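Local coordinates for CRISPR-associated protein, Cse1 family (Acidimicrobium ferrooxidans, PDB 4H3T), which probably serves as the large Cse1 subunit of a type I-E CRISPR Cascade complex, which recognises invading DNA, at residues A[380-392]-A[466-478]. The protein carries 1 engineered substitution. Sequence-based numbering, arbitrary orientation. Where two conformers were deposited one is given.
Sequences AYDRLDTPLAVLN and PYRHFLTGLANID
Strand 380-387 runs beside residues 466-473, late in helix 445-473, in nearly the same direction, the axes 26° apart and 7.2 Å at closest approach, so that an edge strand of a three-stranded antiparallel sheet meets a helix of the C-terminal helical bundle, as in other Cse1 proteins. Arg468 reaches back along the strand on a chain extended from CG to NE and spends both terminal nitrogens there. Its NH1 donates 2.8 Å to Arg383 O, in the plane of both the guanidinium and the carbonyl, while NH2 forms a longer salt bridge, 3.2 Å, to Asp382 OD1, met on its syn side but tilted out of the carboxylate plane, with carboxylate and guanidinium planes 36° apart. That oxygen also accepts from Arg383 N, and Asp464 holds Arg468 NE. Replaced by alanine, Arg468 would no longer reach the strand, which would probably leave Arg383 O without this donor, Asp382 without its cationic mate and a gap beside Leu384 CD1. Two waters extend the polar seam, one joining Asp385 O to Arg468 O, the other Asp385 N to Arg468 NH1. Further along, Leu471, with CG anti to its own N (chi1 176°), sends CD2 against Leu384 CD2 at 3.8 Å and CD1 against Val390 CG2. The Pro387 ring packs over the Leu471-Ala475 backbone: its CG is 3.1 Å from Leu471 O, a close approach, and its CB meets Ala475 CB at 3.9 Å. Sheet and bundle are thus joined by an apolar patch at one end and, at the other, by a charged group that also satisfies strand backbone.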
ATOM      1  N   ALA A 380       2.997  -6.239   2.454  1.00 54.56           N
ATOM      2  CA  ALA A 380       3.787  -5.068   2.872  1.00 54.90           C
ATOM      3  C   ALA A 380       2.769  -3.955   3.186  1.00 52.63           C
ATOM      4  O   ALA A 380       1.803  -3.722   2.423  1.00 47.34           O
ATOM      5  CB  ALA A 380       4.750  -4.635   1.761  1.00 57.53           C
ATOM      6  N   TYR A 381       2.941  -3.305   4.309  1.00 50.27           N
ATOM      7  CA  TYR A 381       2.011  -2.270   4.776  1.00 51.35           C
ATOM      8  C   TYR A 381       2.834  -1.287   5.623  1.00 51.30           C
ATOM      9  O   TYR A 381       3.582  -1.738   6.464  1.00 48.69           O
ATOM     10  CB  TYR A 381       0.888  -2.933   5.554  1.00 57.63           C
ATOM     11  CG  TYR A 381       0.256  -1.998   6.550  1.00 70.31           C
ATOM     12  CD1 TYR A 381      -0.381  -0.834   6.133  1.00 75.08           C
ATOM     13  CD2 TYR A 381       0.323  -2.254   7.918  1.00 75.21           C
ATOM     14  CE1 TYR A 381      -0.860   0.099   7.049  1.00 81.09           C
ATOM     15  CE2 TYR A 381      -0.203  -1.348   8.848  1.00 78.79           C
ATOM     16  CZ  TYR A 381      -0.777  -0.158   8.404  1.00 94.96           C
ATOM     17  OH  TYR A 381      -1.292   0.792   9.261  1.00104.75           O
ATOM     18  N   ASP A 382       2.830   0.012   5.306  1.00 42.19           N
ATOM     19  CA  ASP A 382       3.672   0.962   6.054  1.00 40.42           C
ATOM     20  C   ASP A 382       3.281   2.353   5.772  1.00 41.99           C
ATOM     21  O   ASP A 382       2.519   2.601   4.841  1.00 41.05           O
ATOM     22  CB  ASP A 382       5.167   0.746   5.665  1.00 45.79           C
ATOM     23  CG  ASP A 382       6.226   0.987   6.766  1.00 64.44           C
ATOM     24  OD1 ASP A 382       5.943   1.777   7.730  1.00 57.22           O
ATOM     25  OD2 ASP A 382       7.333   0.353   6.689  1.00 76.57           O
ATOM     26  N   ARG A 383       3.796   3.240   6.608  0.53 42.22           N
ATOM     27  CA  ARG A 383       3.619   4.655   6.582  0.53 43.05           C
ATOM     28  C   ARG A 383       4.981   5.318   6.709  0.53 44.28           C
ATOM     29  O   ARG A 383       5.803   4.882   7.528  0.53 42.44           O
ATOM     30  CB  ARG A 383       2.682   5.060   7.733  0.53 45.94           C
ATOM     31  CG  ARG A 383       1.491   4.115   7.850  0.53 53.53           C
ATOM     32  CD  ARG A 383       0.403   4.620   8.773  0.53 53.16           C
ATOM     33  NE  ARG A 383      -0.586   5.381   8.036  0.53 64.45           N
ATOM     34  CZ  ARG A 383      -1.778   4.953   7.633  0.53 67.72           C
ATOM     35  NH1 ARG A 383      -2.582   5.767   6.969  0.53 64.95           N
ATOM     36  NH2 ARG A 383      -2.185   3.711   7.910  0.53 57.28           N
ATOM     37  N   LEU A 384       5.259   6.298   5.834  1.00 40.94           N
ATOM     38  CA  LEU A 384       6.505   7.010   5.877  1.00 39.78           C
ATOM     39  C   LEU A 384       6.238   8.510   5.848  1.00 40.57           C
ATOM     40  O   LEU A 384       5.736   9.015   4.856  1.00 41.45           O
ATOM     41  CB  LEU A 384       7.387   6.575   4.700  1.00 40.45           C
ATOM     42  CG  LEU A 384       8.818   7.152   4.702  1.00 44.15           C
ATOM     43  CD1 LEU A 384       9.649   6.701   5.954  1.00 41.60           C
ATOM     44  CD2 LEU A 384       9.534   6.820   3.425  1.00 44.97           C
ATOM     45  N   ASP A 385       6.652   9.226   6.886  1.00 41.49           N
ATOM     46  CA  ASP A 385       6.575  10.700   6.924  1.00 43.79           C
ATOM     47  C   ASP A 385       7.633  11.309   5.979  1.00 44.59           C
ATOM     48  O   ASP A 385       8.856  11.120   6.156  1.00 44.44           O
ATOM     49  CB  ASP A 385       6.728  11.220   8.365  1.00 49.39           C
ATOM     50  CG  ASP A 385       5.500  10.984   9.272  1.00 75.14           C
ATOM     51  OD1 ASP A 385       4.358  10.981   8.751  1.00 77.90           O
ATOM     52  OD2 ASP A 385       5.676  10.910  10.519  1.00 84.40           O
ATOM     53  N   THR A 386       7.149  11.889   4.883  1.00 40.99           N
ATOM     54  CA  THR A 386       7.972  12.333   3.788  1.00 42.48           C
ATOM     55  C   THR A 386       7.818  13.856   3.467  1.00 47.10           C
ATOM     56  O   THR A 386       6.720  14.309   3.067  1.00 44.57           O
ATOM     57  CB  THR A 386       7.664  11.479   2.511  1.00 44.95           C
ATOM     58  OG1 THR A 386       7.769  10.075   2.834  1.00 44.53           O
ATOM     59  CG2 THR A 386       8.668  11.763   1.386  1.00 41.77           C
ATOM     60  N   PRO A 387       8.949  14.590   3.490  1.00 43.32           N
ATOM     61  CA  PRO A 387       8.917  16.003   3.095  1.00 43.72           C
ATOM     62  C   PRO A 387       8.611  16.178   1.637  1.00 45.80           C
ATOM     63  O   PRO A 387       9.103  15.391   0.780  1.00 42.11           O
ATOM     64  CB  PRO A 387      10.365  16.479   3.341  1.00 47.43           C
ATOM     65  CG  PRO A 387      10.944  15.508   4.231  1.00 50.79           C
ATOM     66  CD  PRO A 387      10.303  14.215   3.961  1.00 46.07           C
ATOM     67  N   LEU A 388       7.824  17.210   1.326  1.00 44.26           N
ATOM     68  CA  LEU A 388       7.588  17.523  -0.074  1.00 45.15           C
ATOM     69  C   LEU A 388       8.914  17.890  -0.741  1.00 48.84           C
ATOM     70  O   LEU A 388       9.100  17.620  -1.918  1.00 48.48           O
ATOM     71  CB  LEU A 388       6.564  18.667  -0.250  1.00 45.62           C
ATOM     72  CG  LEU A 388       5.162  18.193  -0.450  1.00 50.38           C
ATOM     73  CD1 LEU A 388       4.712  17.384   0.728  1.00 48.56           C
ATOM     74  CD2 LEU A 388       4.211  19.382  -0.758  1.00 53.03           C
ATOM     75  N   ALA A 389       9.860  18.390   0.028  1.00 46.52           N
ATOM     76  CA  ALA A 389      11.224  18.681  -0.501  1.00 48.45           C
ATOM     77  C   ALA A 389      11.896  17.445  -1.126  1.00 50.61           C
ATOM     78  O   ALA A 389      12.590  17.592  -2.117  1.00 49.20           O
ATOM     79  CB  ALA A 389      12.100  19.211   0.614  1.00 50.47           C
ATOM     80  N   VAL A 390      11.643  16.240  -0.605  1.00 48.48           N
ATOM     81  CA  VAL A 390      12.243  14.995  -1.097  1.00 47.07           C
ATOM     82  C   VAL A 390      11.568  14.548  -2.412  1.00 49.88           C
ATOM     83  O   VAL A 390      12.193  13.879  -3.250  1.00 49.06           O
ATOM     84  CB  VAL A 390      12.202  13.936   0.021  1.00 51.13           C
ATOM     85  CG1 VAL A 390      12.497  12.524  -0.490  1.00 52.04           C
ATOM     86  CG2 VAL A 390      13.159  14.326   1.147  1.00 49.86           C
ATOM     87  N   LEU A 391      10.323  14.953  -2.606  1.00 45.98           N
ATOM     88  CA  LEU A 391       9.559  14.695  -3.846  1.00 47.64           C
ATOM     89  C   LEU A 391       9.991  15.621  -4.967  1.00 54.46           C
ATOM     90  O   LEU A 391       9.701  15.339  -6.134  1.00 52.70           O
ATOM     91  CB  LEU A 391       8.053  14.840  -3.644  1.00 47.61           C
ATOM     92  CG  LEU A 391       7.450  13.996  -2.607  1.00 50.92           C
ATOM     93  CD1 LEU A 391       5.924  14.209  -2.548  1.00 51.01           C
ATOM     94  CD2 LEU A 391       7.772  12.506  -2.864  1.00 50.97           C
ATOM     95  N   ASN A 392      10.697  16.722  -4.630  1.00 55.58           N
ATOM     96  CA  ASN A 392      11.173  17.736  -5.610  1.00 54.35           C
ATOM     97  C   ASN A 392      12.172  17.179  -6.611  1.00 62.13           C
ATOM     98  O   ASN A 392      13.295  16.779  -6.264  1.00 67.44           O
ATOM     99  CB  ASN A 392      11.796  18.907  -4.859  1.00 58.65           C
ATOM    100  CG  ASN A 392      12.042  20.168  -5.667  1.00 80.76           C
ATOM    101  OD1 ASN A 392      12.196  20.153  -6.898  1.00 61.14           O
ATOM    102  ND2 ASN A 392      12.256  21.274  -4.969  1.00 77.14           N
ATOM    103  N   PRO A 466      15.759   6.435  13.968  1.00 44.62           N
ATOM    104  CA  PRO A 466      16.683   7.508  13.541  1.00 43.40           C
ATOM    105  C   PRO A 466      16.541   7.905  12.073  1.00 43.77           C
ATOM    106  O   PRO A 466      16.581   9.089  11.780  1.00 43.18           O
ATOM    107  CB  PRO A 466      18.044   6.864  13.793  1.00 46.78           C
ATOM    108  CG  PRO A 466      17.831   5.946  14.879  1.00 48.95           C
ATOM    109  CD  PRO A 466      16.515   5.349  14.634  1.00 44.21           C
ATOM    110  N   TYR A 467      16.344   6.943  11.121  1.00 40.80           N
ATOM    111  CA  TYR A 467      16.175   7.310   9.709  1.00 39.13           C
ATOM    112  C   TYR A 467      14.897   8.158   9.510  1.00 41.25           C
ATOM    113  O   TYR A 467      14.896   9.154   8.812  1.00 41.56           O
ATOM    114  CB  TYR A 467      16.108   6.066   8.791  1.00 39.23           C
ATOM    115  CG  TYR A 467      16.078   6.500   7.353  1.00 40.91           C
ATOM    116  CD1 TYR A 467      17.257   6.878   6.701  1.00 42.32           C
ATOM    117  CD2 TYR A 467      14.864   6.787   6.717  1.00 39.64           C
ATOM    118  CE1 TYR A 467      17.228   7.437   5.437  1.00 42.58           C
ATOM    119  CE2 TYR A 467      14.832   7.356   5.458  1.00 40.60           C
ATOM    120  CZ  TYR A 467      16.013   7.615   4.792  1.00 42.95           C
ATOM    121  OH  TYR A 467      15.964   8.241   3.573  1.00 41.34           O
ATOM    122  N   ARG A 468      13.820   7.759  10.127  1.00 40.80           N
ATOM    123  CA  ARG A 468      12.544   8.475   9.984  1.00 41.10           C
ATOM    124  C   ARG A 468      12.643   9.943  10.479  1.00 43.24           C
ATOM    125  O   ARG A 468      12.072  10.862   9.848  1.00 45.16           O
ATOM    126  CB  ARG A 468      11.449   7.717  10.721  1.00 40.75           C
ATOM    127  CG  ARG A 468      11.086   6.350  10.049  1.00 41.64           C
ATOM    128  CD  ARG A 468      10.174   5.556  10.964  1.00 39.86           C
ATOM    129  NE  ARG A 468       9.841   4.276  10.351  1.00 41.49           N
ATOM    130  CZ  ARG A 468       8.888   4.058   9.456  1.00 52.47           C
ATOM    131  NH1 ARG A 468       8.083   5.040   9.081  1.00 46.13           N
ATOM    132  NH2 ARG A 468       8.733   2.855   8.925  1.00 56.74           N
ATOM    133  N   HIS A 469      13.334  10.151  11.604  1.00 43.11           N
ATOM    134  CA  HIS A 469      13.634  11.474  12.190  1.00 44.53           C
ATOM    135  C   HIS A 469      14.520  12.270  11.240  1.00 46.69           C
ATOM    136  O   HIS A 469      14.302  13.450  11.048  1.00 41.79           O
ATOM    137  CB  HIS A 469      14.334  11.346  13.564  1.00 48.72           C
ATOM    138  CG  HIS A 469      14.531  12.653  14.280  1.00 57.80           C
ATOM    139  ND1 HIS A 469      15.817  13.121  14.630  1.00 63.01           N
ATOM    140  CD2 HIS A 469      13.608  13.526  14.774  1.00 63.23           C
ATOM    141  CE1 HIS A 469      15.629  14.278  15.258  1.00 63.77           C
ATOM    142  NE2 HIS A 469      14.323  14.569  15.380  1.00 64.24           N
ATOM    143  N   PHE A 470      15.541  11.639  10.681  1.00 43.71           N
ATOM    144  CA  PHE A 470      16.429  12.284   9.719  1.00 44.26           C
ATOM    145  C   PHE A 470      15.639  12.731   8.468  1.00 45.35           C
ATOM    146  O   PHE A 470      15.751  13.874   8.038  1.00 42.29           O
ATOM    147  CB  PHE A 470      17.588  11.290   9.333  1.00 46.34           C
ATOM    148  CG  PHE A 470      18.192  11.463   7.961  1.00 46.54           C
ATOM    149  CD1 PHE A 470      19.228  12.361   7.746  1.00 48.45           C
ATOM    150  CD2 PHE A 470      17.688  10.758   6.869  1.00 45.16           C
ATOM    151  CE1 PHE A 470      19.714  12.588   6.450  1.00 48.98           C
ATOM    152  CE2 PHE A 470      18.155  10.989   5.594  1.00 46.82           C
ATOM    153  CZ  PHE A 470      19.181  11.885   5.381  1.00 46.72           C
ATOM    154  N   LEU A 471      14.804  11.830   7.916  1.00 41.66           N
ATOM    155  CA  LEU A 471      14.039  12.125   6.722  1.00 40.12           C
ATOM    156  C   LEU A 471      13.048  13.289   6.961  1.00 45.32           C
ATOM    157  O   LEU A 471      13.004  14.246   6.166  1.00 44.65           O
ATOM    158  CB  LEU A 471      13.286  10.856   6.253  1.00 38.83           C
ATOM    159  CG  LEU A 471      12.348  11.035   5.035  1.00 41.28           C
ATOM    160  CD1 LEU A 471      13.149  11.391   3.810  1.00 42.54           C
ATOM    161  CD2 LEU A 471      11.595   9.799   4.683  1.00 42.29           C
ATOM    162  N   THR A 472      12.319  13.254   8.096  1.00 41.41           N
ATOM    163  CA  THR A 472      11.389  14.351   8.470  1.00 43.68           C
ATOM    164  C   THR A 472      12.136  15.681   8.576  1.00 46.37           C
ATOM    165  O   THR A 472      11.613  16.711   8.125  1.00 45.49           O
ATOM    166  CB  THR A 472      10.617  14.010   9.789  1.00 46.15           C
ATOM    167  OG1 THR A 472       9.739  12.912   9.475  1.00 54.00           O
ATOM    168  CG2 THR A 472       9.794  15.154  10.296  1.00 51.52           C
ATOM    169  N   GLY A 473      13.344  15.654   9.130  1.00 42.80           N
ATOM    170  CA  GLY A 473      14.154  16.887   9.323  1.00 43.94           C
ATOM    171  C   GLY A 473      14.597  17.565   8.035  1.00 51.03           C
ATOM    172  O   GLY A 473      14.846  18.770   8.031  1.00 53.70           O
ATOM    173  N   LEU A 474      14.544  16.854   6.891  1.00 46.22           N
ATOM    174  CA  LEU A 474      14.966  17.435   5.608  1.00 46.78           C
ATOM    175  C   LEU A 474      13.961  18.476   5.099  1.00 50.02           C
ATOM    176  O   LEU A 474      14.333  19.314   4.304  1.00 53.07           O
ATOM    177  CB  LEU A 474      15.191  16.384   4.533  1.00 44.87           C
ATOM    178  CG  LEU A 474      16.209  15.331   4.817  1.00 47.94           C
ATOM    179  CD1 LEU A 474      16.353  14.390   3.616  1.00 48.73           C
ATOM    180  CD2 LEU A 474      17.567  15.918   5.178  1.00 49.58           C
ATOM    181  N   ALA A 475      12.770  18.512   5.652  1.00 46.69           N
ATOM    182  CA  ALA A 475      11.755  19.492   5.289  1.00 49.53           C
ATOM    183  C   ALA A 475      12.173  20.953   5.532  1.00 56.22           C
ATOM    184  O   ALA A 475      11.686  21.855   4.830  1.00 57.99           O
ATOM    185  CB  ALA A 475      10.494  19.237   6.085  1.00 49.81           C
ATOM    186  N   ASN A 476      12.973  21.220   6.573  1.00 54.69           N
ATOM    187  CA  ASN A 476      13.285  22.608   6.921  1.00 57.68           C
ATOM    188  C   ASN A 476      14.774  22.958   6.871  1.00 58.60           C
ATOM    189  O   ASN A 476      15.205  23.842   7.608  1.00 61.16           O
ATOM    190  CB  ASN A 476      12.801  22.858   8.341  1.00 66.25           C
ATOM    191  CG  ASN A 476      11.361  22.580   8.582  1.00 79.29           C
ATOM    192  OD1 ASN A 476      11.031  21.854   9.518  1.00 75.42           O
ATOM    193  ND2 ASN A 476      10.478  23.178   7.790  1.00 74.48           N
ATOM    194  N   ILE A 477      15.536  22.313   6.020  1.00 52.66           N
ATOM    195  CA  ILE A 477      16.986  22.525   5.932  1.00 55.36           C
ATOM    196  C   ILE A 477      17.390  23.042   4.547  1.00 58.35           C
ATOM    197  O   ILE A 477      17.001  22.474   3.520  1.00 56.85           O
ATOM    198  CB  ILE A 477      17.765  21.205   6.249  1.00 57.78           C
ATOM    199  CG1 ILE A 477      17.492  20.758   7.690  1.00 58.02           C
ATOM    200  CG2 ILE A 477      19.312  21.423   6.032  1.00 59.62           C
ATOM    201  CD1 ILE A 477      18.024  19.318   7.991  1.00 57.49           C
ATOM    202  N   ASP A 478      18.209  24.044   4.543  1.00 56.29           N
ATOM    203  CA  ASP A 478      18.772  24.692   3.346  1.00 60.08           C
ATOM    204  C   ASP A 478      20.100  24.001   3.042  1.00 66.16           C
ATOM    205  O   ASP A 478      20.189  23.301   2.043  1.00 69.45           O
ATOM    206  CB  ASP A 478      18.900  26.204   3.602  1.00 63.62           C
ATOM    207  CG  ASP A 478      19.545  27.051   2.488  1.00 81.82           C
ATOM    208  OD1 ASP A 478      20.034  28.201   2.805  1.00 79.95           O
ATOM    209  OD2 ASP A 478      19.534  26.595   1.304  1.00 86.80           O
TER
HETATM  210  O   HOH W   1      10.006   9.767   8.211  1.00 40.21           O
HETATM  211  O   HOH W   2       8.210   8.037   9.129  1.00 42.63           O